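Local coordinates for putative methyltransferase from antibiotic biosynthesis pathway (Anabaena variabilis ATCC 29413, PDB 3EGE), which probably transfers methyl groups from S-adenosylmethionine to a substrate not yet identified, perhaps in an antibiotic biosynthesis pathway, at residues N28-P33 with Q55-Y60; A39-G44 with Q118-D123; S108-S113 with R154-D159; G124-L129 with N163-N168. One frame throughout, in Å; residues are numbered along the deposited sequence.

Contact 1. Residues N28-P33 with Q55-Y60; sequences NLLNLP and QGLFVY
Leu57 meets Leu30, Leu32 and Pro33 because its CG stands anti to its own carbonyl carbon (chi1 -69°), a setting that carries the two methyl groups nearer to 28-33 than the direction of CB alone would suggest. The branches divide the work. CD1 faces Leu30, 4.2 Å from its CD1, whereas CD2 lies beside the turn that follows the helix, 4.1 Å from the O of Pro33 and 4.4 Å from the CB of Leu32. All of this is van der Waals packing, and its spacing is relaxed. A leucine suits the place since its forked end can serve helix and loop at once, and Ile27 of helix 20-30 adds to the apolar surround. The Pro33 carbonyl keeps a polar partner of its own in the hydroxyl of Ser36. Asn31, just after helix 20-30, has positive phi, and the chain then brings Leu32 inward onto Ile38. Gly56, in the turn after helix 47-53, also has positive phi and bonds through its backbone to Gly35. The cluster packs where the chain enters parallel strands 37-41 and 58-62, in helix-to-strand turns consistent with the Rossmann-like fold of class I methyltransferases.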
loop_
_atom_site.group_PDB
_atom_site.type_symbol
_atom_site.label_atom_id
_atom_site.label_comp_id
_atom_site.label_asym_id
_atom_site.label_seq_id
_atom_site.Cartn_x
_atom_site.Cartn_y
_atom_site.Cartn_z
ATOM N N ASN A 28 -14.286 6.651 0.813
ATOM C CA ASN A 28 -15.289 6.726 -0.264
ATOM C C ASN A 28 -15.673 5.343 -0.806
ATOM O O ASN A 28 -16.863 5.060 -0.985
ATOM C CB ASN A 28 -14.866 7.720 -1.357
ATOM C CG ASN A 28 -14.811 9.174 -0.837
ATOM O OD1 ASN A 28 -15.643 9.603 -0.024
ATOM N ND2 ASN A 28 -13.828 9.931 -1.314
ATOM N N LEU A 29 -14.677 4.476 -1.001
ATOM C CA LEU A 29 -14.938 3.094 -1.437
ATOM C C LEU A 29 -15.692 2.235 -0.391
ATOM O O LEU A 29 -16.458 1.339 -0.755
ATOM C CB LEU A 29 -13.637 2.394 -1.862
ATOM C CG LEU A 29 -13.020 2.915 -3.169
ATOM C CD1 LEU A 29 -11.678 2.243 -3.433
ATOM C CD2 LEU A 29 -13.995 2.740 -4.373
ATOM N N LEU A 30 -15.449 2.507 0.892
ATOM C CA LEU A 30 -16.101 1.791 1.993
ATOM C C LEU A 30 -17.555 2.178 2.095
ATOM O O LEU A 30 -18.405 1.320 2.353
ATOM C CB LEU A 30 -15.405 2.056 3.339
ATOM C CG LEU A 30 -14.077 1.346 3.613
ATOM C CD1 LEU A 30 -13.475 1.918 4.887
ATOM C CD2 LEU A 30 -14.218 -0.193 3.719
ATOM N N ASN A 31 -17.819 3.476 1.948
ATOM C CA ASN A 31 -19.159 4.027 1.984
ATOM C C ASN A 31 -19.981 3.505 3.191
ATOM O O ASN A 31 -21.082 2.980 3.050
ATOM C CB ASN A 31 -19.850 3.757 0.641
ATOM C CG ASN A 31 -21.196 4.434 0.548
ATOM O OD1 ASN A 31 -21.347 5.585 0.955
ATOM N ND2 ASN A 31 -22.194 3.703 0.078
ATOM N N LEU A 32 -19.373 3.616 4.366
ATOM C CA LEU A 32 -19.951 3.150 5.615
ATOM C C LEU A 32 -20.375 4.325 6.476
ATOM O O LEU A 32 -19.744 5.370 6.424
ATOM C CB LEU A 32 -18.932 2.312 6.391
ATOM C CG LEU A 32 -18.676 0.896 5.884
ATOM C CD1 LEU A 32 -17.467 0.305 6.616
ATOM C CD2 LEU A 32 -19.911 -0.017 6.037
ATOM N N PRO A 33 -21.468 4.169 7.248
ATOM C CA PRO A 33 -21.811 5.222 8.195
ATOM C C PRO A 33 -20.862 5.228 9.395
ATOM O O PRO A 33 -20.200 4.219 9.679
ATOM C CB PRO A 33 -23.226 4.841 8.638
ATOM C CG PRO A 33 -23.277 3.386 8.495
ATOM C CD PRO A 33 -22.468 3.082 7.275
ATOM N N GLN A 55 -11.647 8.761 11.502
ATOM C CA GLN A 55 -12.791 9.154 10.654
ATOM C C GLN A 55 -14.140 8.727 11.233
ATOM O O GLN A 55 -15.140 8.977 10.604
ATOM C CB GLN A 55 -12.670 8.566 9.241
ATOM C CG GLN A 55 -11.470 9.056 8.422
ATOM C CD GLN A 55 -11.533 10.530 8.055
ATOM O OE1 GLN A 55 -10.549 11.241 8.209
ATOM N NE2 GLN A 55 -12.690 10.996 7.597
ATOM N N GLY A 56 -14.177 8.088 12.402
ATOM C CA GLY A 56 -15.407 7.609 13.019
ATOM C C GLY A 56 -15.730 6.152 12.718
ATOM O O GLY A 56 -16.899 5.805 12.511
ATOM N N LEU A 57 -14.702 5.304 12.695
ATOM C CA LEU A 57 -14.851 3.862 12.498
ATOM C C LEU A 57 -14.175 3.088 13.622
ATOM O O LEU A 57 -13.235 3.592 14.239
ATOM C CB LEU A 57 -14.212 3.444 11.178
ATOM C CG LEU A 57 -14.904 3.908 9.896
ATOM C CD1 LEU A 57 -13.996 3.699 8.698
ATOM C CD2 LEU A 57 -16.276 3.200 9.724
ATOM N N PHE A 58 -14.691 1.892 13.921
ATOM C CA PHE A 58 -14.007 0.957 14.826
ATOM C C PHE A 58 -13.173 0.087 13.880
ATOM O O PHE A 58 -13.666 -0.294 12.810
ATOM C CB PHE A 58 -14.980 0.151 15.673
ATOM C CG PHE A 58 -15.748 0.986 16.648
ATOM C CD1 PHE A 58 -15.227 1.250 17.923
ATOM C CD2 PHE A 58 -16.993 1.532 16.294
ATOM C CE1 PHE A 58 -15.944 2.037 18.843
ATOM C CE2 PHE A 58 -17.716 2.323 17.205
ATOM C CZ PHE A 58 -17.190 2.572 18.484
ATOM N N VAL A 59 -11.904 -0.156 14.237
ATOM C CA VAL A 59 -10.975 -0.913 13.389
ATOM C C VAL A 59 -10.386 -2.121 14.120
ATOM O O VAL A 59 -9.878 -1.979 15.220
ATOM C CB VAL A 59 -9.788 -0.036 12.847
ATOM C CG1 VAL A 59 -8.940 -0.831 11.835
ATOM C CG2 VAL A 59 -10.283 1.244 12.176
ATOM N N TYR A 60 -10.481 -3.306 13.501
ATOM C CA TYR A 60 -9.826 -4.514 14.002
ATOM C C TYR A 60 -8.574 -4.696 13.111
ATOM O O TYR A 60 -8.677 -5.128 11.960
ATOM C CB TYR A 60 -10.741 -5.748 13.958
ATOM C CG TYR A 60 -12.035 -5.678 14.767
ATOM C CD1 TYR A 60 -12.158 -4.878 15.915
ATOM C CD2 TYR A 60 -13.118 -6.502 14.426
ATOM C CE1 TYR A 60 -13.345 -4.844 16.661
ATOM C CE2 TYR A 60 -14.318 -6.480 15.175
ATOM C CZ TYR A 60 -14.414 -5.648 16.284
ATOM O OH TYR A 60 -15.573 -5.620 17.004
#

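Contact 2. Residues A39-G44 with Q118-D123; sequences ADIGAG and QRIIRD
Ile120, the last helical residue of 118-120, gives up more surface here than any other residue, and its close contacts run through CD1. Its CG1 sits in the hindered position between the backbone N and the carbonyl carbon (chi1 71°), and the chain then extends (chi2 172°), which drives CD1 down onto the sheet. There it presses against the CB of Ala39 at 3.4 Å, a tight approach for two methyl carbons. The small side chain of Ala39 suits this place: the CA atoms of Ala39 and Ile120 are 8.3 Å apart, and the long arm of the isoleucine takes up most of that gap. Ile41, two residues further along the strand and on the same face, touches more lightly, its CD1 lying 4.4 Å from the CD1 of Ile120. Within the two segments Ala39 is thus the closer partner and Ile41 the lighter one, with purely apolar chemistry, as befits three buried residues.

The other branch of Ile120, CG2, lies 3.5 Å above the guanidinium plane of Arg119, offset toward its rim. That guanidinium is salt-bridged to Glu116 and Asp92, so a charged group sits beside the apolar one near the helix end.

Beyond Ile41 the chain enters a glycine-rich turn, consistent with the cofactor-binding loop of Rossmann-like methyltransferases, where Gly44 N bonds to Glu63. In the fold, helix 110-120 lies across one face of the sheet: Ile120 also meets Val98 of the adjoining strand 97-101, while strand 58-62 flanks strand 37-41 on its other edge.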
loop_
_atom_site.group_PDB
_atom_site.type_symbol
_atom_site.label_atom_id
_atom_site.label_comp_id
_atom_site.label_asym_id
_atom_site.label_seq_id
_atom_site.Cartn_x
_atom_site.Cartn_y
_atom_site.Cartn_z
ATOM N N ALA A 39 -12.241 -4.387 9.335
ATOM C CA ALA A 39 -11.049 -5.182 9.581
ATOM C C ALA A 39 -9.997 -4.604 8.640
ATOM O O ALA A 39 -10.310 -4.297 7.476
ATOM C CB ALA A 39 -11.272 -6.625 9.306
ATOM N N ASP A 40 -8.780 -4.388 9.179
ATOM C CA ASP A 40 -7.601 -3.916 8.420
ATOM C C ASP A 40 -6.627 -5.106 8.459
ATOM O O ASP A 40 -5.992 -5.387 9.507
ATOM C CB ASP A 40 -7.001 -2.652 9.063
ATOM C CG ASP A 40 -5.815 -2.054 8.267
ATOM O OD1 ASP A 40 -5.446 -2.556 7.176
ATOM O OD2 ASP A 40 -5.250 -1.044 8.759
ATOM N N ILE A 41 -6.544 -5.808 7.324
ATOM C CA ILE A 41 -5.746 -7.035 7.198
ATOM C C ILE A 41 -4.406 -6.631 6.623
ATOM O O ILE A 41 -4.337 -6.078 5.537
ATOM C CB ILE A 41 -6.459 -8.106 6.319
ATOM C CG1 ILE A 41 -7.948 -8.310 6.761
ATOM C CG2 ILE A 41 -5.653 -9.431 6.298
ATOM C CD1 ILE A 41 -8.163 -8.661 8.276
ATOM N N GLY A 42 -3.341 -6.909 7.373
ATOM C CA GLY A 42 -1.986 -6.502 7.036
ATOM C C GLY A 42 -1.902 -5.035 7.395
ATOM O O GLY A 42 -1.615 -4.197 6.543
ATOM N N ALA A 43 -2.173 -4.728 8.660
ATOM C CA ALA A 43 -2.235 -3.349 9.148
ATOM C C ALA A 43 -0.855 -2.675 9.226
ATOM O O ALA A 43 -0.772 -1.429 9.280
ATOM C CB ALA A 43 -2.941 -3.304 10.516
ATOM N N GLY A 44 0.201 -3.495 9.279
ATOM C CA GLY A 44 1.576 -3.031 9.359
ATOM C C GLY A 44 1.774 -2.204 10.599
ATOM O O GLY A 44 1.483 -2.683 11.685
ATOM N N GLN A 118 -14.151 -12.451 3.101
ATOM C CA GLN A 118 -15.552 -12.718 2.835
ATOM C C GLN A 118 -16.267 -13.331 4.055
ATOM O O GLN A 118 -17.424 -13.013 4.313
ATOM C CB GLN A 118 -15.700 -13.602 1.576
ATOM C CG GLN A 118 -17.157 -13.941 1.173
ATOM C CD GLN A 118 -18.059 -12.713 0.953
ATOM O OE1 GLN A 118 -17.649 -11.700 0.363
ATOM N NE2 GLN A 118 -19.306 -12.827 1.388
ATOM N N ARG A 119 -15.568 -14.180 4.808
ATOM C CA ARG A 119 -16.151 -14.853 5.986
ATOM C C ARG A 119 -16.516 -13.870 7.106
ATOM O O ARG A 119 -17.572 -14.014 7.748
ATOM C CB ARG A 119 -15.173 -15.914 6.514
ATOM C CG ARG A 119 -15.653 -16.719 7.723
ATOM C CD ARG A 119 -14.602 -17.673 8.260
ATOM N NE ARG A 119 -13.420 -16.976 8.777
ATOM C CZ ARG A 119 -13.342 -16.356 9.953
ATOM N NH1 ARG A 119 -14.390 -16.239 10.753
ATOM N NH2 ARG A 119 -12.209 -15.782 10.285
ATOM N N ILE A 120 -15.645 -12.883 7.323
ATOM C CA ILE A 120 -15.819 -11.899 8.400
ATOM C C ILE A 120 -16.750 -10.741 8.080
ATOM O O ILE A 120 -17.286 -10.111 9.009
ATOM C CB ILE A 120 -14.435 -11.366 8.956
ATOM C CG1 ILE A 120 -13.699 -10.432 7.954
ATOM C CG2 ILE A 120 -13.594 -12.556 9.410
ATOM C CD1 ILE A 120 -12.448 -9.728 8.515
ATOM N N ILE A 121 -16.970 -10.490 6.787
ATOM C CA ILE A 121 -17.732 -9.319 6.346
ATOM C C ILE A 121 -19.272 -9.504 6.368
ATOM O O ILE A 121 -19.784 -10.580 6.050
ATOM C CB ILE A 121 -17.214 -8.808 4.959
ATOM C CG1 ILE A 121 -17.466 -7.284 4.795
ATOM C CG2 ILE A 121 -17.786 -9.662 3.800
ATOM C CD1 ILE A 121 -16.867 -6.645 3.495
ATOM N N ARG A 122 -19.979 -8.431 6.739
ATOM C CA ARG A 122 -21.445 -8.367 6.724
ATOM C C ARG A 122 -21.923 -7.772 5.371
ATOM O O ARG A 122 -21.736 -8.445 4.348
ATOM C CB ARG A 122 -21.947 -7.561 7.906
ATOM C CG ARG A 122 -21.701 -8.176 9.243
ATOM C CD ARG A 122 -21.901 -7.076 10.258
ATOM N NE ARG A 122 -21.490 -7.529 11.550
ATOM C CZ ARG A 122 -20.848 -6.804 12.474
ATOM N NH1 ARG A 122 -20.499 -5.521 12.303
ATOM N NH2 ARG A 122 -20.544 -7.414 13.613
ATOM N N ASP A 123 -22.492 -6.551 5.338
ATOM C CA ASP A 123 -23.057 -5.960 4.091
ATOM C C ASP A 123 -22.153 -5.028 3.315
ATOM O O ASP A 123 -22.517 -4.644 2.198
ATOM C CB ASP A 123 -24.330 -5.142 4.394
ATOM C CG ASP A 123 -25.406 -5.943 5.058
ATOM O OD1 ASP A 123 -25.486 -7.171 4.861
ATOM O OD2 ASP A 123 -26.183 -5.308 5.782
#

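Contact 3. Residues S108-S113 with R154-D159; sequences SHLEKS and RFLPLD
Leu110 opens helix 110-120 and packs against Phe155 and Leu156, in the loop that leads into helix 158-169; both helices belong to the Rossmann-like methyltransferase fold, and side chains here bridge the start of the first and the loop before the second. The tight part centres on the CD2 of Leu110, which serves both partners. It reaches the CD1 of Leu156 at 3.9 Å, the two leucines meeting tip to tip, and it comes to the edge of the Phe155 ring, near the ring plane, 4.0 Å from both CE1 and CZ. The ring turns its rim and not its face to the leucine, and the two side chains cross at about a right angle. Leu110 can reach this far because its CG is anti to the backbone N (chi1 -168°).

Around this cluster the contact is open: all three residues remain partly exposed, and 10.3 Å separates the CA atoms of Leu110 and Leu156. Leucine and phenylalanine can still shield one another at such a margin, and Leu164 of helix 158-169 backs Leu156. His109, exposed at the N-cap position, leaves its carbonyl to the helix: its O takes the N of Ser113 at 3.1 Å and the OG of Ser113 at 3.0 Å, the hydroxyl approaching from above the carbonyl plane.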
loop_
_atom_site.group_PDB
_atom_site.type_symbol
_atom_site.label_atom_id
_atom_site.label_comp_id
_atom_site.label_asym_id
_atom_site.label_seq_id
_atom_site.Cartn_x
_atom_site.Cartn_y
_atom_site.Cartn_z
ATOM N N SER A 108 0.939 -15.130 2.094
ATOM C CA SER A 108 1.455 -16.396 1.550
ATOM C C SER A 108 0.381 -17.238 0.837
ATOM O O SER A 108 0.704 -17.973 -0.096
ATOM C CB SER A 108 2.163 -17.212 2.652
ATOM O OG SER A 108 1.246 -17.658 3.634
ATOM N N HIS A 109 -0.874 -17.176 1.285
ATOM C CA HIS A 109 -1.989 -17.925 0.632
ATOM C C HIS A 109 -3.088 -16.911 0.379
ATOM O O HIS A 109 -3.981 -16.731 1.198
ATOM C CB HIS A 109 -2.417 -19.102 1.511
ATOM C CG HIS A 109 -1.305 -20.064 1.802
ATOM N ND1 HIS A 109 -0.783 -20.910 0.847
ATOM C CD2 HIS A 109 -0.596 -20.291 2.935
ATOM C CE1 HIS A 109 0.185 -21.630 1.386
ATOM N NE2 HIS A 109 0.319 -21.273 2.651
ATOM N N LEU A 110 -2.961 -16.208 -0.744
ATOM C CA LEU A 110 -3.848 -15.091 -1.122
ATOM C C LEU A 110 -5.323 -15.470 -1.253
ATOM O O LEU A 110 -6.184 -14.706 -0.833
ATOM C CB LEU A 110 -3.365 -14.407 -2.415
ATOM C CG LEU A 110 -3.975 -13.056 -2.836
ATOM C CD1 LEU A 110 -3.844 -12.001 -1.734
ATOM C CD2 LEU A 110 -3.331 -12.565 -4.137
ATOM N N GLU A 111 -5.588 -16.656 -1.800
ATOM C CA GLU A 111 -6.944 -17.152 -1.993
ATOM C C GLU A 111 -7.664 -17.355 -0.661
ATOM O O GLU A 111 -8.740 -16.809 -0.449
ATOM C CB GLU A 111 -6.915 -18.417 -2.852
ATOM C CG GLU A 111 -8.306 -18.976 -3.191
ATOM C CD GLU A 111 -8.461 -19.454 -4.640
ATOM O OE1 GLU A 111 -7.442 -19.739 -5.308
ATOM O OE2 GLU A 111 -9.626 -19.522 -5.115
ATOM N N LYS A 112 -7.036 -18.094 0.242
ATOM C CA LYS A 112 -7.571 -18.310 1.591
ATOM C C LYS A 112 -7.747 -16.968 2.358
ATOM O O LYS A 112 -8.725 -16.814 3.101
ATOM C CB LYS A 112 -6.672 -19.298 2.369
ATOM C CG LYS A 112 -7.134 -19.648 3.797
ATOM C CD LYS A 112 -8.419 -20.488 3.836
ATOM C CE LYS A 112 -9.064 -20.460 5.221
ATOM N NZ LYS A 112 -8.089 -20.773 6.318
ATOM N N SER A 113 -6.818 -16.019 2.182
ATOM C CA SER A 113 -6.938 -14.672 2.783
ATOM C C SER A 113 -8.184 -13.934 2.271
ATOM O O SER A 113 -8.910 -13.283 3.047
ATOM C CB SER A 113 -5.687 -13.828 2.552
ATOM O OG SER A 113 -4.563 -14.471 3.130
ATOM N N ARG A 154 7.338 -9.441 -9.005
ATOM C CA ARG A 154 7.066 -10.760 -8.407
ATOM C C ARG A 154 5.588 -11.004 -8.145
ATOM O O ARG A 154 5.143 -12.134 -8.226
ATOM C CB ARG A 154 7.863 -10.979 -7.105
ATOM C CG ARG A 154 9.356 -11.195 -7.347
ATOM C CD ARG A 154 10.110 -11.684 -6.097
ATOM N NE ARG A 154 10.420 -10.628 -5.118
ATOM C CZ ARG A 154 9.705 -10.290 -4.025
ATOM N NH1 ARG A 154 8.550 -10.894 -3.690
ATOM N NH2 ARG A 154 10.154 -9.309 -3.237
ATOM N N PHE A 155 4.829 -9.957 -7.862
ATOM C CA PHE A 155 3.414 -10.097 -7.557
ATOM C C PHE A 155 2.556 -10.285 -8.812
ATOM O O PHE A 155 2.988 -9.977 -9.881
ATOM C CB PHE A 155 2.947 -8.907 -6.691
ATOM C CG PHE A 155 1.597 -9.103 -6.044
ATOM C CD1 PHE A 155 1.268 -10.313 -5.380
ATOM C CD2 PHE A 155 0.662 -8.065 -6.046
ATOM C CE1 PHE A 155 0.008 -10.498 -4.807
ATOM C CE2 PHE A 155 -0.574 -8.229 -5.440
ATOM C CZ PHE A 155 -0.900 -9.454 -4.823
ATOM N N LEU A 156 1.367 -10.855 -8.639
ATOM C CA LEU A 156 0.425 -11.174 -9.687
ATOM C C LEU A 156 -0.106 -10.005 -10.521
ATOM O O LEU A 156 -0.277 -8.899 -10.009
ATOM C CB LEU A 156 -0.843 -11.791 -9.076
ATOM C CG LEU A 156 -0.817 -13.104 -8.325
ATOM C CD1 LEU A 156 -2.208 -13.347 -7.755
ATOM C CD2 LEU A 156 -0.366 -14.227 -9.240
ATOM N N PRO A 157 -0.391 -10.262 -11.812
ATOM C CA PRO A 157 -1.096 -9.288 -12.636
ATOM C C PRO A 157 -2.462 -8.882 -12.024
ATOM O O PRO A 157 -3.107 -9.704 -11.357
ATOM C CB PRO A 157 -1.335 -10.057 -13.945
ATOM C CG PRO A 157 -0.198 -10.991 -14.014
ATOM C CD PRO A 157 -0.009 -11.447 -12.603
ATOM N N LEU A 158 -2.885 -7.641 -12.271
ATOM C CA LEU A 158 -4.139 -7.105 -11.721
ATOM C C LEU A 158 -5.354 -7.985 -12.041
ATOM O O LEU A 158 -6.219 -8.162 -11.189
ATOM C CB LEU A 158 -4.402 -5.675 -12.222
ATOM C CG LEU A 158 -5.465 -4.865 -11.452
ATOM C CD1 LEU A 158 -4.934 -4.472 -10.068
ATOM C CD2 LEU A 158 -5.851 -3.636 -12.268
ATOM N N ASP A 159 -5.407 -8.525 -13.257
ATOM C CA ASP A 159 -6.502 -9.413 -13.679
ATOM C C ASP A 159 -6.586 -10.695 -12.856
ATOM O O ASP A 159 -7.687 -11.118 -12.517
ATOM C CB ASP A 159 -6.415 -9.723 -15.195
ATOM C CG ASP A 159 -6.801 -8.525 -16.066
ATOM O OD1 ASP A 159 -7.357 -7.522 -15.529
ATOM O OD2 ASP A 159 -6.570 -8.591 -17.311
#

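Contact 4. Residues G124-L129 with N163-N168; sequences GTIVLL and NLLQEN
Apolar packing joins strand to helix through Leu165, which reaches out from 163-168 to the two residues of the strand that face it, Ile126 and Leu128. The closer pair is Leu128 and Leu165, directed at each other tip to tip with the CD1 of the first 3.7 Å from the CD2 of the second. Leu165 holds its CG anti to the backbone N (chi1 -172°), and its fork parts over the strand: CD2 goes to Leu128 while CD1 approaches the CG2 of Ile126 more loosely, at 4.4 Å. Branched aliphatic residues fit such a buried interface, since they fill it without leaving polar groups to satisfy.

The hydrogen bonds lie within the segments or lead out of them, not between them. The ND2 of Asn168 reaches back to the O of Leu164 over 2.7 Å, nearly straight at 170°, with the donor in the carbonyl plane. The same nitrogen also bonds Glu111, and OD1 is taken by Gln115, so both ends of this buried amide have partners, which supports its modelled orientation.

Strand 126-131 runs between the parallel strand 97-101 and the antiparallel strand 252-258, bonded by its backbone to each. On the face where Leu165 lies, Phe114 and Met117 of helix 110-120 share the cover with helix 158-169; Val127 points to the reverse face, against helix 20-30.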
loop_
_atom_site.group_PDB
_atom_site.type_symbol
_atom_site.label_atom_id
_atom_site.label_comp_id
_atom_site.label_asym_id
_atom_site.label_seq_id
_atom_site.Cartn_x
_atom_site.Cartn_y
_atom_site.Cartn_z
ATOM N N GLY A 124 -21.017 -4.633 3.886
ATOM C CA GLY A 124 -20.140 -3.673 3.226
ATOM C C GLY A 124 -19.233 -4.239 2.152
ATOM O O GLY A 124 -19.465 -5.334 1.614
ATOM N N THR A 125 -18.166 -3.483 1.893
ATOM C CA THR A 125 -17.260 -3.744 0.804
ATOM C C THR A 125 -15.821 -4.016 1.264
ATOM O O THR A 125 -15.390 -3.594 2.354
ATOM C CB THR A 125 -17.302 -2.562 -0.232
ATOM O OG1 THR A 125 -16.584 -1.443 0.269
ATOM C CG2 THR A 125 -18.762 -2.133 -0.564
ATOM N N ILE A 126 -15.125 -4.772 0.413
ATOM C CA ILE A 126 -13.727 -5.107 0.554
ATOM C C ILE A 126 -13.016 -4.067 -0.339
ATOM O O ILE A 126 -13.381 -3.920 -1.506
ATOM C CB ILE A 126 -13.441 -6.572 0.127
ATOM C CG1 ILE A 126 -14.196 -7.563 1.051
ATOM C CG2 ILE A 126 -11.953 -6.852 0.181
ATOM C CD1 ILE A 126 -14.056 -9.043 0.658
ATOM N N VAL A 127 -12.096 -3.302 0.246
ATOM C CA VAL A 127 -11.326 -2.274 -0.448
ATOM C C VAL A 127 -9.827 -2.631 -0.328
ATOM O O VAL A 127 -9.269 -2.597 0.754
ATOM C CB VAL A 127 -11.588 -0.860 0.165
ATOM C CG1 VAL A 127 -10.773 0.246 -0.593
ATOM C CG2 VAL A 127 -13.092 -0.540 0.174
ATOM N N LEU A 128 -9.192 -2.969 -1.450
ATOM C CA LEU A 128 -7.764 -3.318 -1.488
ATOM C C LEU A 128 -6.986 -2.248 -2.261
ATOM O O LEU A 128 -7.341 -1.975 -3.379
ATOM C CB LEU A 128 -7.572 -4.687 -2.180
ATOM C CG LEU A 128 -8.421 -5.872 -1.663
ATOM C CD1 LEU A 128 -8.107 -7.172 -2.452
ATOM C CD2 LEU A 128 -8.232 -6.098 -0.171
ATOM N N LEU A 129 -5.980 -1.617 -1.644
ATOM C CA LEU A 129 -5.052 -0.730 -2.365
ATOM C C LEU A 129 -3.892 -1.668 -2.669
ATOM O O LEU A 129 -3.214 -2.154 -1.756
ATOM C CB LEU A 129 -4.565 0.498 -1.592
ATOM C CG LEU A 129 -3.593 1.420 -2.381
ATOM C CD1 LEU A 129 -4.175 1.888 -3.740
ATOM C CD2 LEU A 129 -3.136 2.633 -1.566
ATOM N N ASN A 163 -9.676 -11.586 -10.452
ATOM C CA ASN A 163 -10.268 -12.920 -10.584
ATOM C C ASN A 163 -10.283 -13.725 -9.249
ATOM O O ASN A 163 -11.303 -14.296 -8.916
ATOM C CB ASN A 163 -9.550 -13.687 -11.710
ATOM C CG ASN A 163 -10.144 -15.066 -11.975
ATOM O OD1 ASN A 163 -11.345 -15.313 -11.776
ATOM N ND2 ASN A 163 -9.299 -15.976 -12.451
ATOM N N LEU A 164 -9.166 -13.750 -8.500
ATOM C CA LEU A 164 -9.095 -14.504 -7.231
ATOM C C LEU A 164 -10.052 -13.940 -6.189
ATOM O O LEU A 164 -10.666 -14.693 -5.439
ATOM C CB LEU A 164 -7.673 -14.565 -6.647
ATOM C CG LEU A 164 -6.597 -15.429 -7.322
ATOM C CD1 LEU A 164 -5.295 -15.264 -6.562
ATOM C CD2 LEU A 164 -6.967 -16.901 -7.383
ATOM N N LEU A 165 -10.181 -12.617 -6.156
ATOM C CA LEU A 165 -11.085 -11.958 -5.234
ATOM C C LEU A 165 -12.512 -12.283 -5.630
ATOM O O LEU A 165 -13.294 -12.760 -4.804
ATOM C CB LEU A 165 -10.854 -10.433 -5.226
ATOM C CG LEU A 165 -11.601 -9.611 -4.148
ATOM C CD1 LEU A 165 -11.304 -10.142 -2.744
ATOM C CD2 LEU A 165 -11.240 -8.105 -4.269
ATOM N N GLN A 166 -12.812 -12.066 -6.908
ATOM C CA GLN A 166 -14.136 -12.287 -7.478
ATOM C C GLN A 166 -14.637 -13.733 -7.296
ATOM O O GLN A 166 -15.776 -13.920 -6.913
ATOM C CB GLN A 166 -14.156 -11.829 -8.938
ATOM C CG GLN A 166 -15.524 -11.619 -9.514
ATOM C CD GLN A 166 -15.479 -10.650 -10.702
ATOM O OE1 GLN A 166 -16.329 -9.752 -10.791
ATOM N NE2 GLN A 166 -14.469 -10.808 -11.612
ATOM N N GLU A 167 -13.764 -14.716 -7.517
ATOM C CA GLU A 167 -14.067 -16.141 -7.279
ATOM C C GLU A 167 -14.398 -16.499 -5.823
ATOM O O GLU A 167 -15.202 -17.389 -5.589
ATOM C CB GLU A 167 -12.881 -17.029 -7.677
ATOM C CG GLU A 167 -12.714 -17.248 -9.149
ATOM C CD GLU A 167 -11.383 -17.912 -9.515
ATOM O OE1 GLU A 167 -10.442 -17.964 -8.679
ATOM O OE2 GLU A 167 -11.273 -18.367 -10.676
ATOM N N ASN A 168 -13.734 -15.845 -4.867
ATOM C CA ASN A 168 -13.900 -16.116 -3.418
ATOM C C ASN A 168 -14.817 -15.146 -2.655
ATOM O O ASN A 168 -14.935 -15.240 -1.439
ATOM C CB ASN A 168 -12.517 -16.220 -2.794
ATOM C CG ASN A 168 -11.733 -17.397 -3.348
ATOM O OD1 ASN A 168 -11.921 -18.526 -2.909
ATOM N ND2 ASN A 168 -10.858 -17.144 -4.314
#

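Contacts 2 and 4 are buried and contact 1 partly so, while contact 3 lies at the surface. Contacts 1, 2 and 4 all reach the one mixed sheet. Contacts 1 and 2 meet at its neighbouring strands 58-62 and 37-41, where Tyr60 O and Asp40 N probably bond. Helix 110-120 serves both contacts 2 and 3, and helix 158-169 both 3 and 4. Contact 4 also meets contact 1, where Thr125 OG1 probably hydrogen-bonds Leu29 O and Val127 packs on Leu29 and Leu30. Every contact is aliphatic at heart, but only contact 3 brings in an aromatic ring. Contacts 3 and 4 are also tied by Glu111 OE2, which probably hydrogen-bonds Asn168 ND2.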